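Local structure of aminotransferase, class IV (Brucella abortus, 4TVI) at residues 263-275 against 285-299. The protein probably catalyses the pyridoxal-phosphate-dependent transfer of amino groups between leucine, isoleucine or valine and 2-oxoglutarate. Numbering follows the deposited sequence.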
loop_
_atom_site.group_PDB
_atom_site.type_symbol
_atom_site.label_atom_id
_atom_site.label_comp_id
_atom_site.label_asym_id
_atom_site.label_seq_id
_atom_site.Cartn_x
_atom_site.Cartn_y
_atom_site.Cartn_z
ATOM N N LYS A 263 -7.979 -18.773 18.540
ATOM C CA LYS A 263 -8.429 -19.278 17.255
ATOM C C LYS A 263 -9.877 -18.873 16.996
ATOM O O LYS A 263 -10.541 -18.330 17.879
ATOM C CB LYS A 263 -8.276 -20.803 17.195
ATOM C CG LYS A 263 -6.824 -21.265 17.166
ATOM C CD LYS A 263 -6.700 -22.763 16.914
ATOM C CE LYS A 263 -7.395 -23.162 15.623
ATOM N NZ LYS A 263 -6.916 -22.363 14.455
ATOM N N ILE A 264 -10.353 -19.131 15.781
ATOM C CA ILE A 264 -11.732 -18.835 15.411
ATOM C C ILE A 264 -12.682 -19.531 16.376
ATOM O O ILE A 264 -13.694 -18.962 16.791
ATOM C CB ILE A 264 -12.051 -19.278 13.965
ATOM C CG1 ILE A 264 -11.278 -18.424 12.951
ATOM C CG2 ILE A 264 -13.546 -19.181 13.694
ATOM C CD1 ILE A 264 -11.686 -16.963 12.946
ATOM N N GLU A 265 -12.330 -20.761 16.739
ATOM C CA GLU A 265 -13.105 -21.549 17.689
ATOM C C GLU A 265 -13.342 -20.820 19.009
ATOM O O GLU A 265 -14.426 -20.909 19.574
ATOM C CB GLU A 265 -12.404 -22.890 17.952
ATOM C CG GLU A 265 -12.478 -23.891 16.792
ATOM C CD GLU A 265 -11.550 -23.568 15.619
ATOM O OE1 GLU A 265 -10.892 -22.504 15.616
ATOM O OE2 GLU A 265 -11.487 -24.392 14.683
ATOM N N ASP A 266 -12.344 -20.083 19.486
ATOM C CA ASP A 266 -12.485 -19.326 20.734
ATOM C C ASP A 266 -13.595 -18.289 20.638
ATOM O O ASP A 266 -14.351 -18.089 21.584
ATOM C CB ASP A 266 -11.167 -18.641 21.109
ATOM C CG ASP A 266 -10.105 -19.631 21.539
ATOM O OD1 ASP A 266 -10.309 -20.290 22.580
ATOM O OD2 ASP A 266 -9.086 -19.773 20.826
ATOM N N PHE A 267 -13.694 -17.635 19.486
ATOM C CA PHE A 267 -14.711 -16.608 19.294
ATOM C C PHE A 267 -16.079 -17.229 19.026
ATOM O O PHE A 267 -17.111 -16.607 19.271
ATOM C CB PHE A 267 -14.290 -15.657 18.174
ATOM C CG PHE A 267 -13.190 -14.717 18.583
ATOM C CD1 PHE A 267 -11.864 -15.119 18.544
ATOM C CD2 PHE A 267 -13.485 -13.442 19.030
ATOM C CE1 PHE A 267 -10.851 -14.265 18.940
ATOM C CE2 PHE A 267 -12.477 -12.576 19.422
ATOM C CZ PHE A 267 -11.156 -12.991 19.376
ATOM N N ARG A 268 -16.087 -18.466 18.547
ATOM C CA ARG A 268 -17.335 -19.201 18.397
ATOM C C ARG A 268 -17.970 -19.421 19.776
ATOM O O ARG A 268 -19.194 -19.495 19.896
ATOM C CB ARG A 268 -17.111 -20.542 17.685
ATOM C CG ARG A 268 -16.562 -20.430 16.264
ATOM C CD ARG A 268 -17.580 -19.852 15.289
ATOM N NE ARG A 268 -17.095 -19.910 13.910
ATOM C CZ ARG A 268 -17.561 -19.162 12.912
ATOM N NH1 ARG A 268 -18.529 -18.280 13.129
ATOM N NH2 ARG A 268 -17.052 -19.291 11.694
ATOM N N GLU A 269 -17.138 -19.518 20.812
ATOM C CA GLU A 269 -17.627 -19.812 22.162
ATOM C C GLU A 269 -17.810 -18.574 23.018
ATOM O O GLU A 269 -18.171 -18.690 24.185
ATOM C CB GLU A 269 -16.664 -20.725 22.919
ATOM C CG GLU A 269 -15.958 -21.769 22.108
ATOM C CD GLU A 269 -14.690 -22.266 22.789
ATOM O OE1 GLU A 269 -14.447 -21.897 23.958
ATOM O OE2 GLU A 269 -13.937 -23.032 22.153
ATOM N N ALA A 270 -17.546 -17.397 22.462
ATOM C CA ALA A 270 -17.575 -16.177 23.266
ATOM C C ALA A 270 -18.969 -15.846 23.793
ATOM O O ALA A 270 -19.971 -16.019 23.093
ATOM C CB ALA A 270 -17.034 -15.014 22.464
ATOM N N ASP A 271 -19.021 -15.376 25.038
ATOM C CA ASP A 271 -20.249 -14.832 25.604
ATOM C C ASP A 271 -20.479 -13.451 25.005
ATOM O O ASP A 271 -21.607 -13.076 24.677
ATOM C CB ASP A 271 -20.177 -14.749 27.132
ATOM C CG ASP A 271 -19.990 -16.105 27.784
ATOM O OD1 ASP A 271 -20.481 -17.102 27.220
ATOM O OD2 ASP A 271 -19.359 -16.170 28.862
ATOM N N GLU A 272 -19.391 -12.696 24.884
ATOM C CA GLU A 272 -19.422 -11.378 24.261
ATOM C C GLU A 272 -18.229 -11.199 23.340
ATOM O O GLU A 272 -17.164 -11.770 23.567
ATOM C CB GLU A 272 -19.402 -10.255 25.309
ATOM C CG GLU A 272 -20.280 -10.451 26.530
ATOM C CD GLU A 272 -20.136 -9.305 27.516
ATOM O OE1 GLU A 272 -19.752 -8.195 27.078
ATOM O OE2 GLU A 272 -20.404 -9.504 28.721
ATOM N N ILE A 273 -18.410 -10.378 22.313
ATOM C CA ILE A 273 -17.317 -9.960 21.453
ATOM C C ILE A 273 -17.402 -8.447 21.273
ATOM O O ILE A 273 -18.494 -7.898 21.090
ATOM C CB ILE A 273 -17.355 -10.653 20.063
ATOM C CG1 ILE A 273 -17.436 -12.175 20.207
ATOM C CG2 ILE A 273 -16.132 -10.271 19.234
ATOM C CD1 ILE A 273 -17.507 -12.918 18.873
ATOM N N PHE A 274 -16.263 -7.768 21.353
ATOM C CA PHE A 274 -16.242 -6.341 21.052
ATOM C C PHE A 274 -14.927 -5.912 20.411
ATOM O O PHE A 274 -13.970 -6.684 20.342
ATOM C CB PHE A 274 -16.532 -5.515 22.313
ATOM C CG PHE A 274 -15.459 -5.578 23.377
ATOM C CD1 PHE A 274 -15.504 -6.545 24.375
ATOM C CD2 PHE A 274 -14.449 -4.627 23.422
ATOM C CE1 PHE A 274 -14.539 -6.586 25.369
ATOM C CE2 PHE A 274 -13.478 -4.659 24.414
ATOM C CZ PHE A 274 -13.530 -5.641 25.392
ATOM N N SER A 275 -14.903 -4.688 19.900
ATOM C CA SER A 275 -13.702 -4.164 19.269
ATOM C C SER A 275 -13.297 -2.847 19.919
ATOM O O SER A 275 -14.115 -2.181 20.564
ATOM C CB SER A 275 -13.919 -3.972 17.769
ATOM O OG SER A 275 -14.816 -2.908 17.513
ATOM N N ILE A 285 -19.656 -6.314 19.159
ATOM C CA ILE A 285 -19.883 -7.130 17.994
ATOM C C ILE A 285 -21.071 -8.023 18.312
ATOM O O ILE A 285 -21.009 -8.864 19.210
ATOM C CB ILE A 285 -18.620 -7.917 17.624
ATOM C CG1 ILE A 285 -17.573 -6.934 17.086
ATOM C CG2 ILE A 285 -18.932 -9.007 16.610
ATOM C CD1 ILE A 285 -16.178 -7.504 16.925
ATOM N N ILE A 286 -22.163 -7.797 17.590
ATOM C CA ILE A 286 -23.462 -8.361 17.941
ATOM C C ILE A 286 -23.870 -9.555 17.094
ATOM O O ILE A 286 -25.032 -9.961 17.101
ATOM C CB ILE A 286 -24.565 -7.297 17.835
ATOM C CG1 ILE A 286 -24.619 -6.732 16.410
ATOM C CG2 ILE A 286 -24.326 -6.191 18.863
ATOM C CD1 ILE A 286 -25.661 -5.646 16.215
ATOM N N GLY A 287 -22.918 -10.102 16.350
ATOM C CA GLY A 287 -23.183 -11.255 15.514
ATOM C C GLY A 287 -21.914 -11.845 14.935
ATOM O O GLY A 287 -21.036 -11.123 14.461
ATOM N N PHE A 288 -21.814 -13.166 14.996
ATOM C CA PHE A 288 -20.730 -13.893 14.350
ATOM C C PHE A 288 -21.343 -15.017 13.529
ATOM O O PHE A 288 -21.733 -16.048 14.075
ATOM C CB PHE A 288 -19.734 -14.429 15.384
ATOM C CG PHE A 288 -18.483 -15.015 14.785
ATOM C CD1 PHE A 288 -18.198 -14.872 13.432
ATOM C CD2 PHE A 288 -17.585 -15.709 15.582
ATOM C CE1 PHE A 288 -17.047 -15.411 12.886
ATOM C CE2 PHE A 288 -16.433 -16.252 15.043
ATOM C CZ PHE A 288 -16.163 -16.104 13.692
ATOM N N ASP A 289 -21.448 -14.787 12.223
ATOM C CA ASP A 289 -22.141 -15.688 11.314
ATOM C C ASP A 289 -23.545 -16.023 11.836
ATOM O O ASP A 289 -24.379 -15.131 11.988
ATOM C CB ASP A 289 -21.312 -16.955 11.077
ATOM C CG ASP A 289 -20.085 -16.692 10.208
ATOM O OD1 ASP A 289 -20.256 -16.311 9.028
ATOM O OD2 ASP A 289 -18.949 -16.858 10.702
ATOM N N GLU A 290 -23.805 -17.295 12.118
ATOM C CA GLU A 290 -25.149 -17.724 12.493
ATOM C C GLU A 290 -25.499 -17.467 13.962
ATOM O O GLU A 290 -26.649 -17.656 14.372
ATOM C CB GLU A 290 -25.331 -19.208 12.177
ATOM C CG GLU A 290 -25.669 -19.479 10.721
ATOM C CD GLU A 290 -25.779 -20.963 10.410
ATOM O OE1 GLU A 290 -26.015 -21.752 11.351
ATOM O OE2 GLU A 290 -25.634 -21.335 9.224
ATOM N N ARG A 291 -24.513 -17.062 14.757
ATOM C CA ARG A 291 -24.758 -16.835 16.174
ATOM C C ARG A 291 -24.890 -15.345 16.472
ATOM O O ARG A 291 -23.922 -14.590 16.367
ATOM C CB ARG A 291 -23.650 -17.461 17.024
ATOM C CG ARG A 291 -23.878 -17.307 18.519
ATOM C CD ARG A 291 -22.763 -17.928 19.346
ATOM N NE ARG A 291 -23.076 -17.858 20.770
ATOM C CZ ARG A 291 -22.174 -17.718 21.734
ATOM N NH1 ARG A 291 -20.886 -17.636 21.434
ATOM N NH2 ARG A 291 -22.560 -17.656 23.000
ATOM N N LYS A 292 -26.097 -14.928 16.842
ATOM C CA LYS A 292 -26.330 -13.553 17.255
ATOM C C LYS A 292 -25.793 -13.376 18.670
ATOM O O LYS A 292 -25.846 -14.302 19.479
ATOM C CB LYS A 292 -27.819 -13.208 17.187
ATOM N N LEU A 293 -25.272 -12.192 18.969
ATOM C CA LEU A 293 -24.750 -11.923 20.306
ATOM C C LEU A 293 -25.289 -10.622 20.865
ATOM O O LEU A 293 -25.373 -9.617 20.158
ATOM C CB LEU A 293 -23.222 -11.872 20.286
ATOM C CG LEU A 293 -22.505 -13.151 19.860
ATOM C CD1 LEU A 293 -21.027 -12.881 19.702
ATOM C CD2 LEU A 293 -22.756 -14.264 20.864
ATOM N N ASP A 294 -25.631 -10.640 22.148
ATOM C CA ASP A 294 -26.105 -9.445 22.816
ATOM C C ASP A 294 -24.981 -8.454 23.017
ATOM O O ASP A 294 -23.812 -8.833 23.102
ATOM C CB ASP A 294 -26.721 -9.782 24.176
ATOM C CG ASP A 294 -28.005 -10.569 24.056
ATOM O OD1 ASP A 294 -28.596 -10.580 22.956
ATOM O OD2 ASP A 294 -28.426 -11.171 25.067
ATOM N N TYR A 295 -25.355 -7.184 23.096
ATOM C CA TYR A 295 -24.484 -6.146 23.621
ATOM C C TYR A 295 -24.288 -6.443 25.105
ATOM O O TYR A 295 -25.153 -6.156 25.935
ATOM C CB TYR A 295 -25.109 -4.772 23.347
ATOM C CG TYR A 295 -24.257 -3.565 23.653
ATOM C CD1 TYR A 295 -22.936 -3.695 24.059
ATOM C CD2 TYR A 295 -24.757 -2.279 23.447
ATOM C CE1 TYR A 295 -22.160 -2.576 24.327
ATOM C CE2 TYR A 295 -23.982 -1.159 23.692
ATOM C CZ TYR A 295 -22.688 -1.311 24.131
ATOM O OH TYR A 295 -21.920 -0.189 24.372
ATOM N N GLY A 296 -23.145 -7.042 25.427
ATOM C CA GLY A 296 -22.929 -7.597 26.752
ATOM C C GLY A 296 -22.535 -6.632 27.855
ATOM O O GLY A 296 -22.100 -5.510 27.594
ATOM N N LEU A 297 -22.675 -7.101 29.096
ATOM C CA LEU A 297 -22.391 -6.313 30.293
ATOM C C LEU A 297 -20.912 -5.963 30.436
ATOM O O LEU A 297 -20.566 -4.843 30.807
ATOM C CB LEU A 297 -22.857 -7.065 31.543
ATOM C CG LEU A 297 -24.359 -7.188 31.810
ATOM C CD1 LEU A 297 -24.615 -7.773 33.190
ATOM C CD2 LEU A 297 -25.031 -5.835 31.697
ATOM N N VAL A 298 -20.040 -6.925 30.152
ATOM C CA VAL A 298 -18.606 -6.696 30.295
ATOM C C VAL A 298 -18.122 -5.682 29.257
ATOM O O VAL A 298 -17.277 -4.833 29.555
ATOM C CB VAL A 298 -17.805 -8.010 30.174
ATOM C CG1 VAL A 298 -16.311 -7.739 30.269
ATOM C CG2 VAL A 298 -18.233 -8.981 31.264
ATOM N N THR A 299 -18.671 -5.766 28.048
ATOM C CA THR A 299 -18.378 -4.789 27.005
ATOM C C THR A 299 -18.800 -3.393 27.448
ATOM O O THR A 299 -18.045 -2.428 27.316
ATOM C CB THR A 299 -19.103 -5.125 25.687
ATOM O OG1 THR A 299 -18.695 -6.420 25.226
ATOM C CG2 THR A 299 -18.780 -4.082 24.626
HETATM O O HOH W 1 -20.474 -18.182 15.232
HETATM O O HOH W 2 -17.538 -18.144 8.849
HETATM O O HOH W 3 -23.111 -10.958 24.926
HETATM O O HOH W 4 -21.164 -9.276 22.068
#
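The Glu272 carboxylate, on strand 272-277, accepts hydrogen bonds from the first turn of helix 297-310, while Arg268 lies flat over Phe288 near the far end of the partner strand 281-288; both strands belong to one beta hairpin in the mixed sheet of this class-IV aminotransferase. This carboxylate is met by two backbone amides on syn lone pairs: Val298 N lies 3.0 Å from Glu272 OE2, and Thr299 N reaches Glu272 OE1 with an N-H...O angle of 153°. Thr299 OG1 gives OE1 a second bond, nearly along its C-O axis, so three donors fix the carboxylate, and the helix start would probably stabilise its negative charge. The Thr299 methyl also packs on Phe274, with CG2 3.5 Å from Phe274 CB.

At the other end, a bend at chi2 (-70°) folds the Arg268 chain across Phe288. The guanidinium and ring planes differ by 14°, and Arg268 CZ stands 3.8 Å from the ring centroid, a cation-pi stack. Phe267 CB and Ile264 CG2 approach the same ring, the latter at its edge. In a salt bridge, Asp289 OD2 accepts hydrogen bonds from both terminal nitrogens of Arg268, NH1 at 2.8 Å on its anti lone pair and NH2 from above the carboxylate plane; its OD1 is hydrogen-bonded to Thr163 OG1. Between the two polar sites Ile273 joins Leu293 and Ile285 in an apolar cluster, its CD1 3.6 Å from Leu293 CD1. Water 1 bridges the two residues of the stack, accepting from Arg268 NH1 and donating to Phe288 O at 2.7 Å.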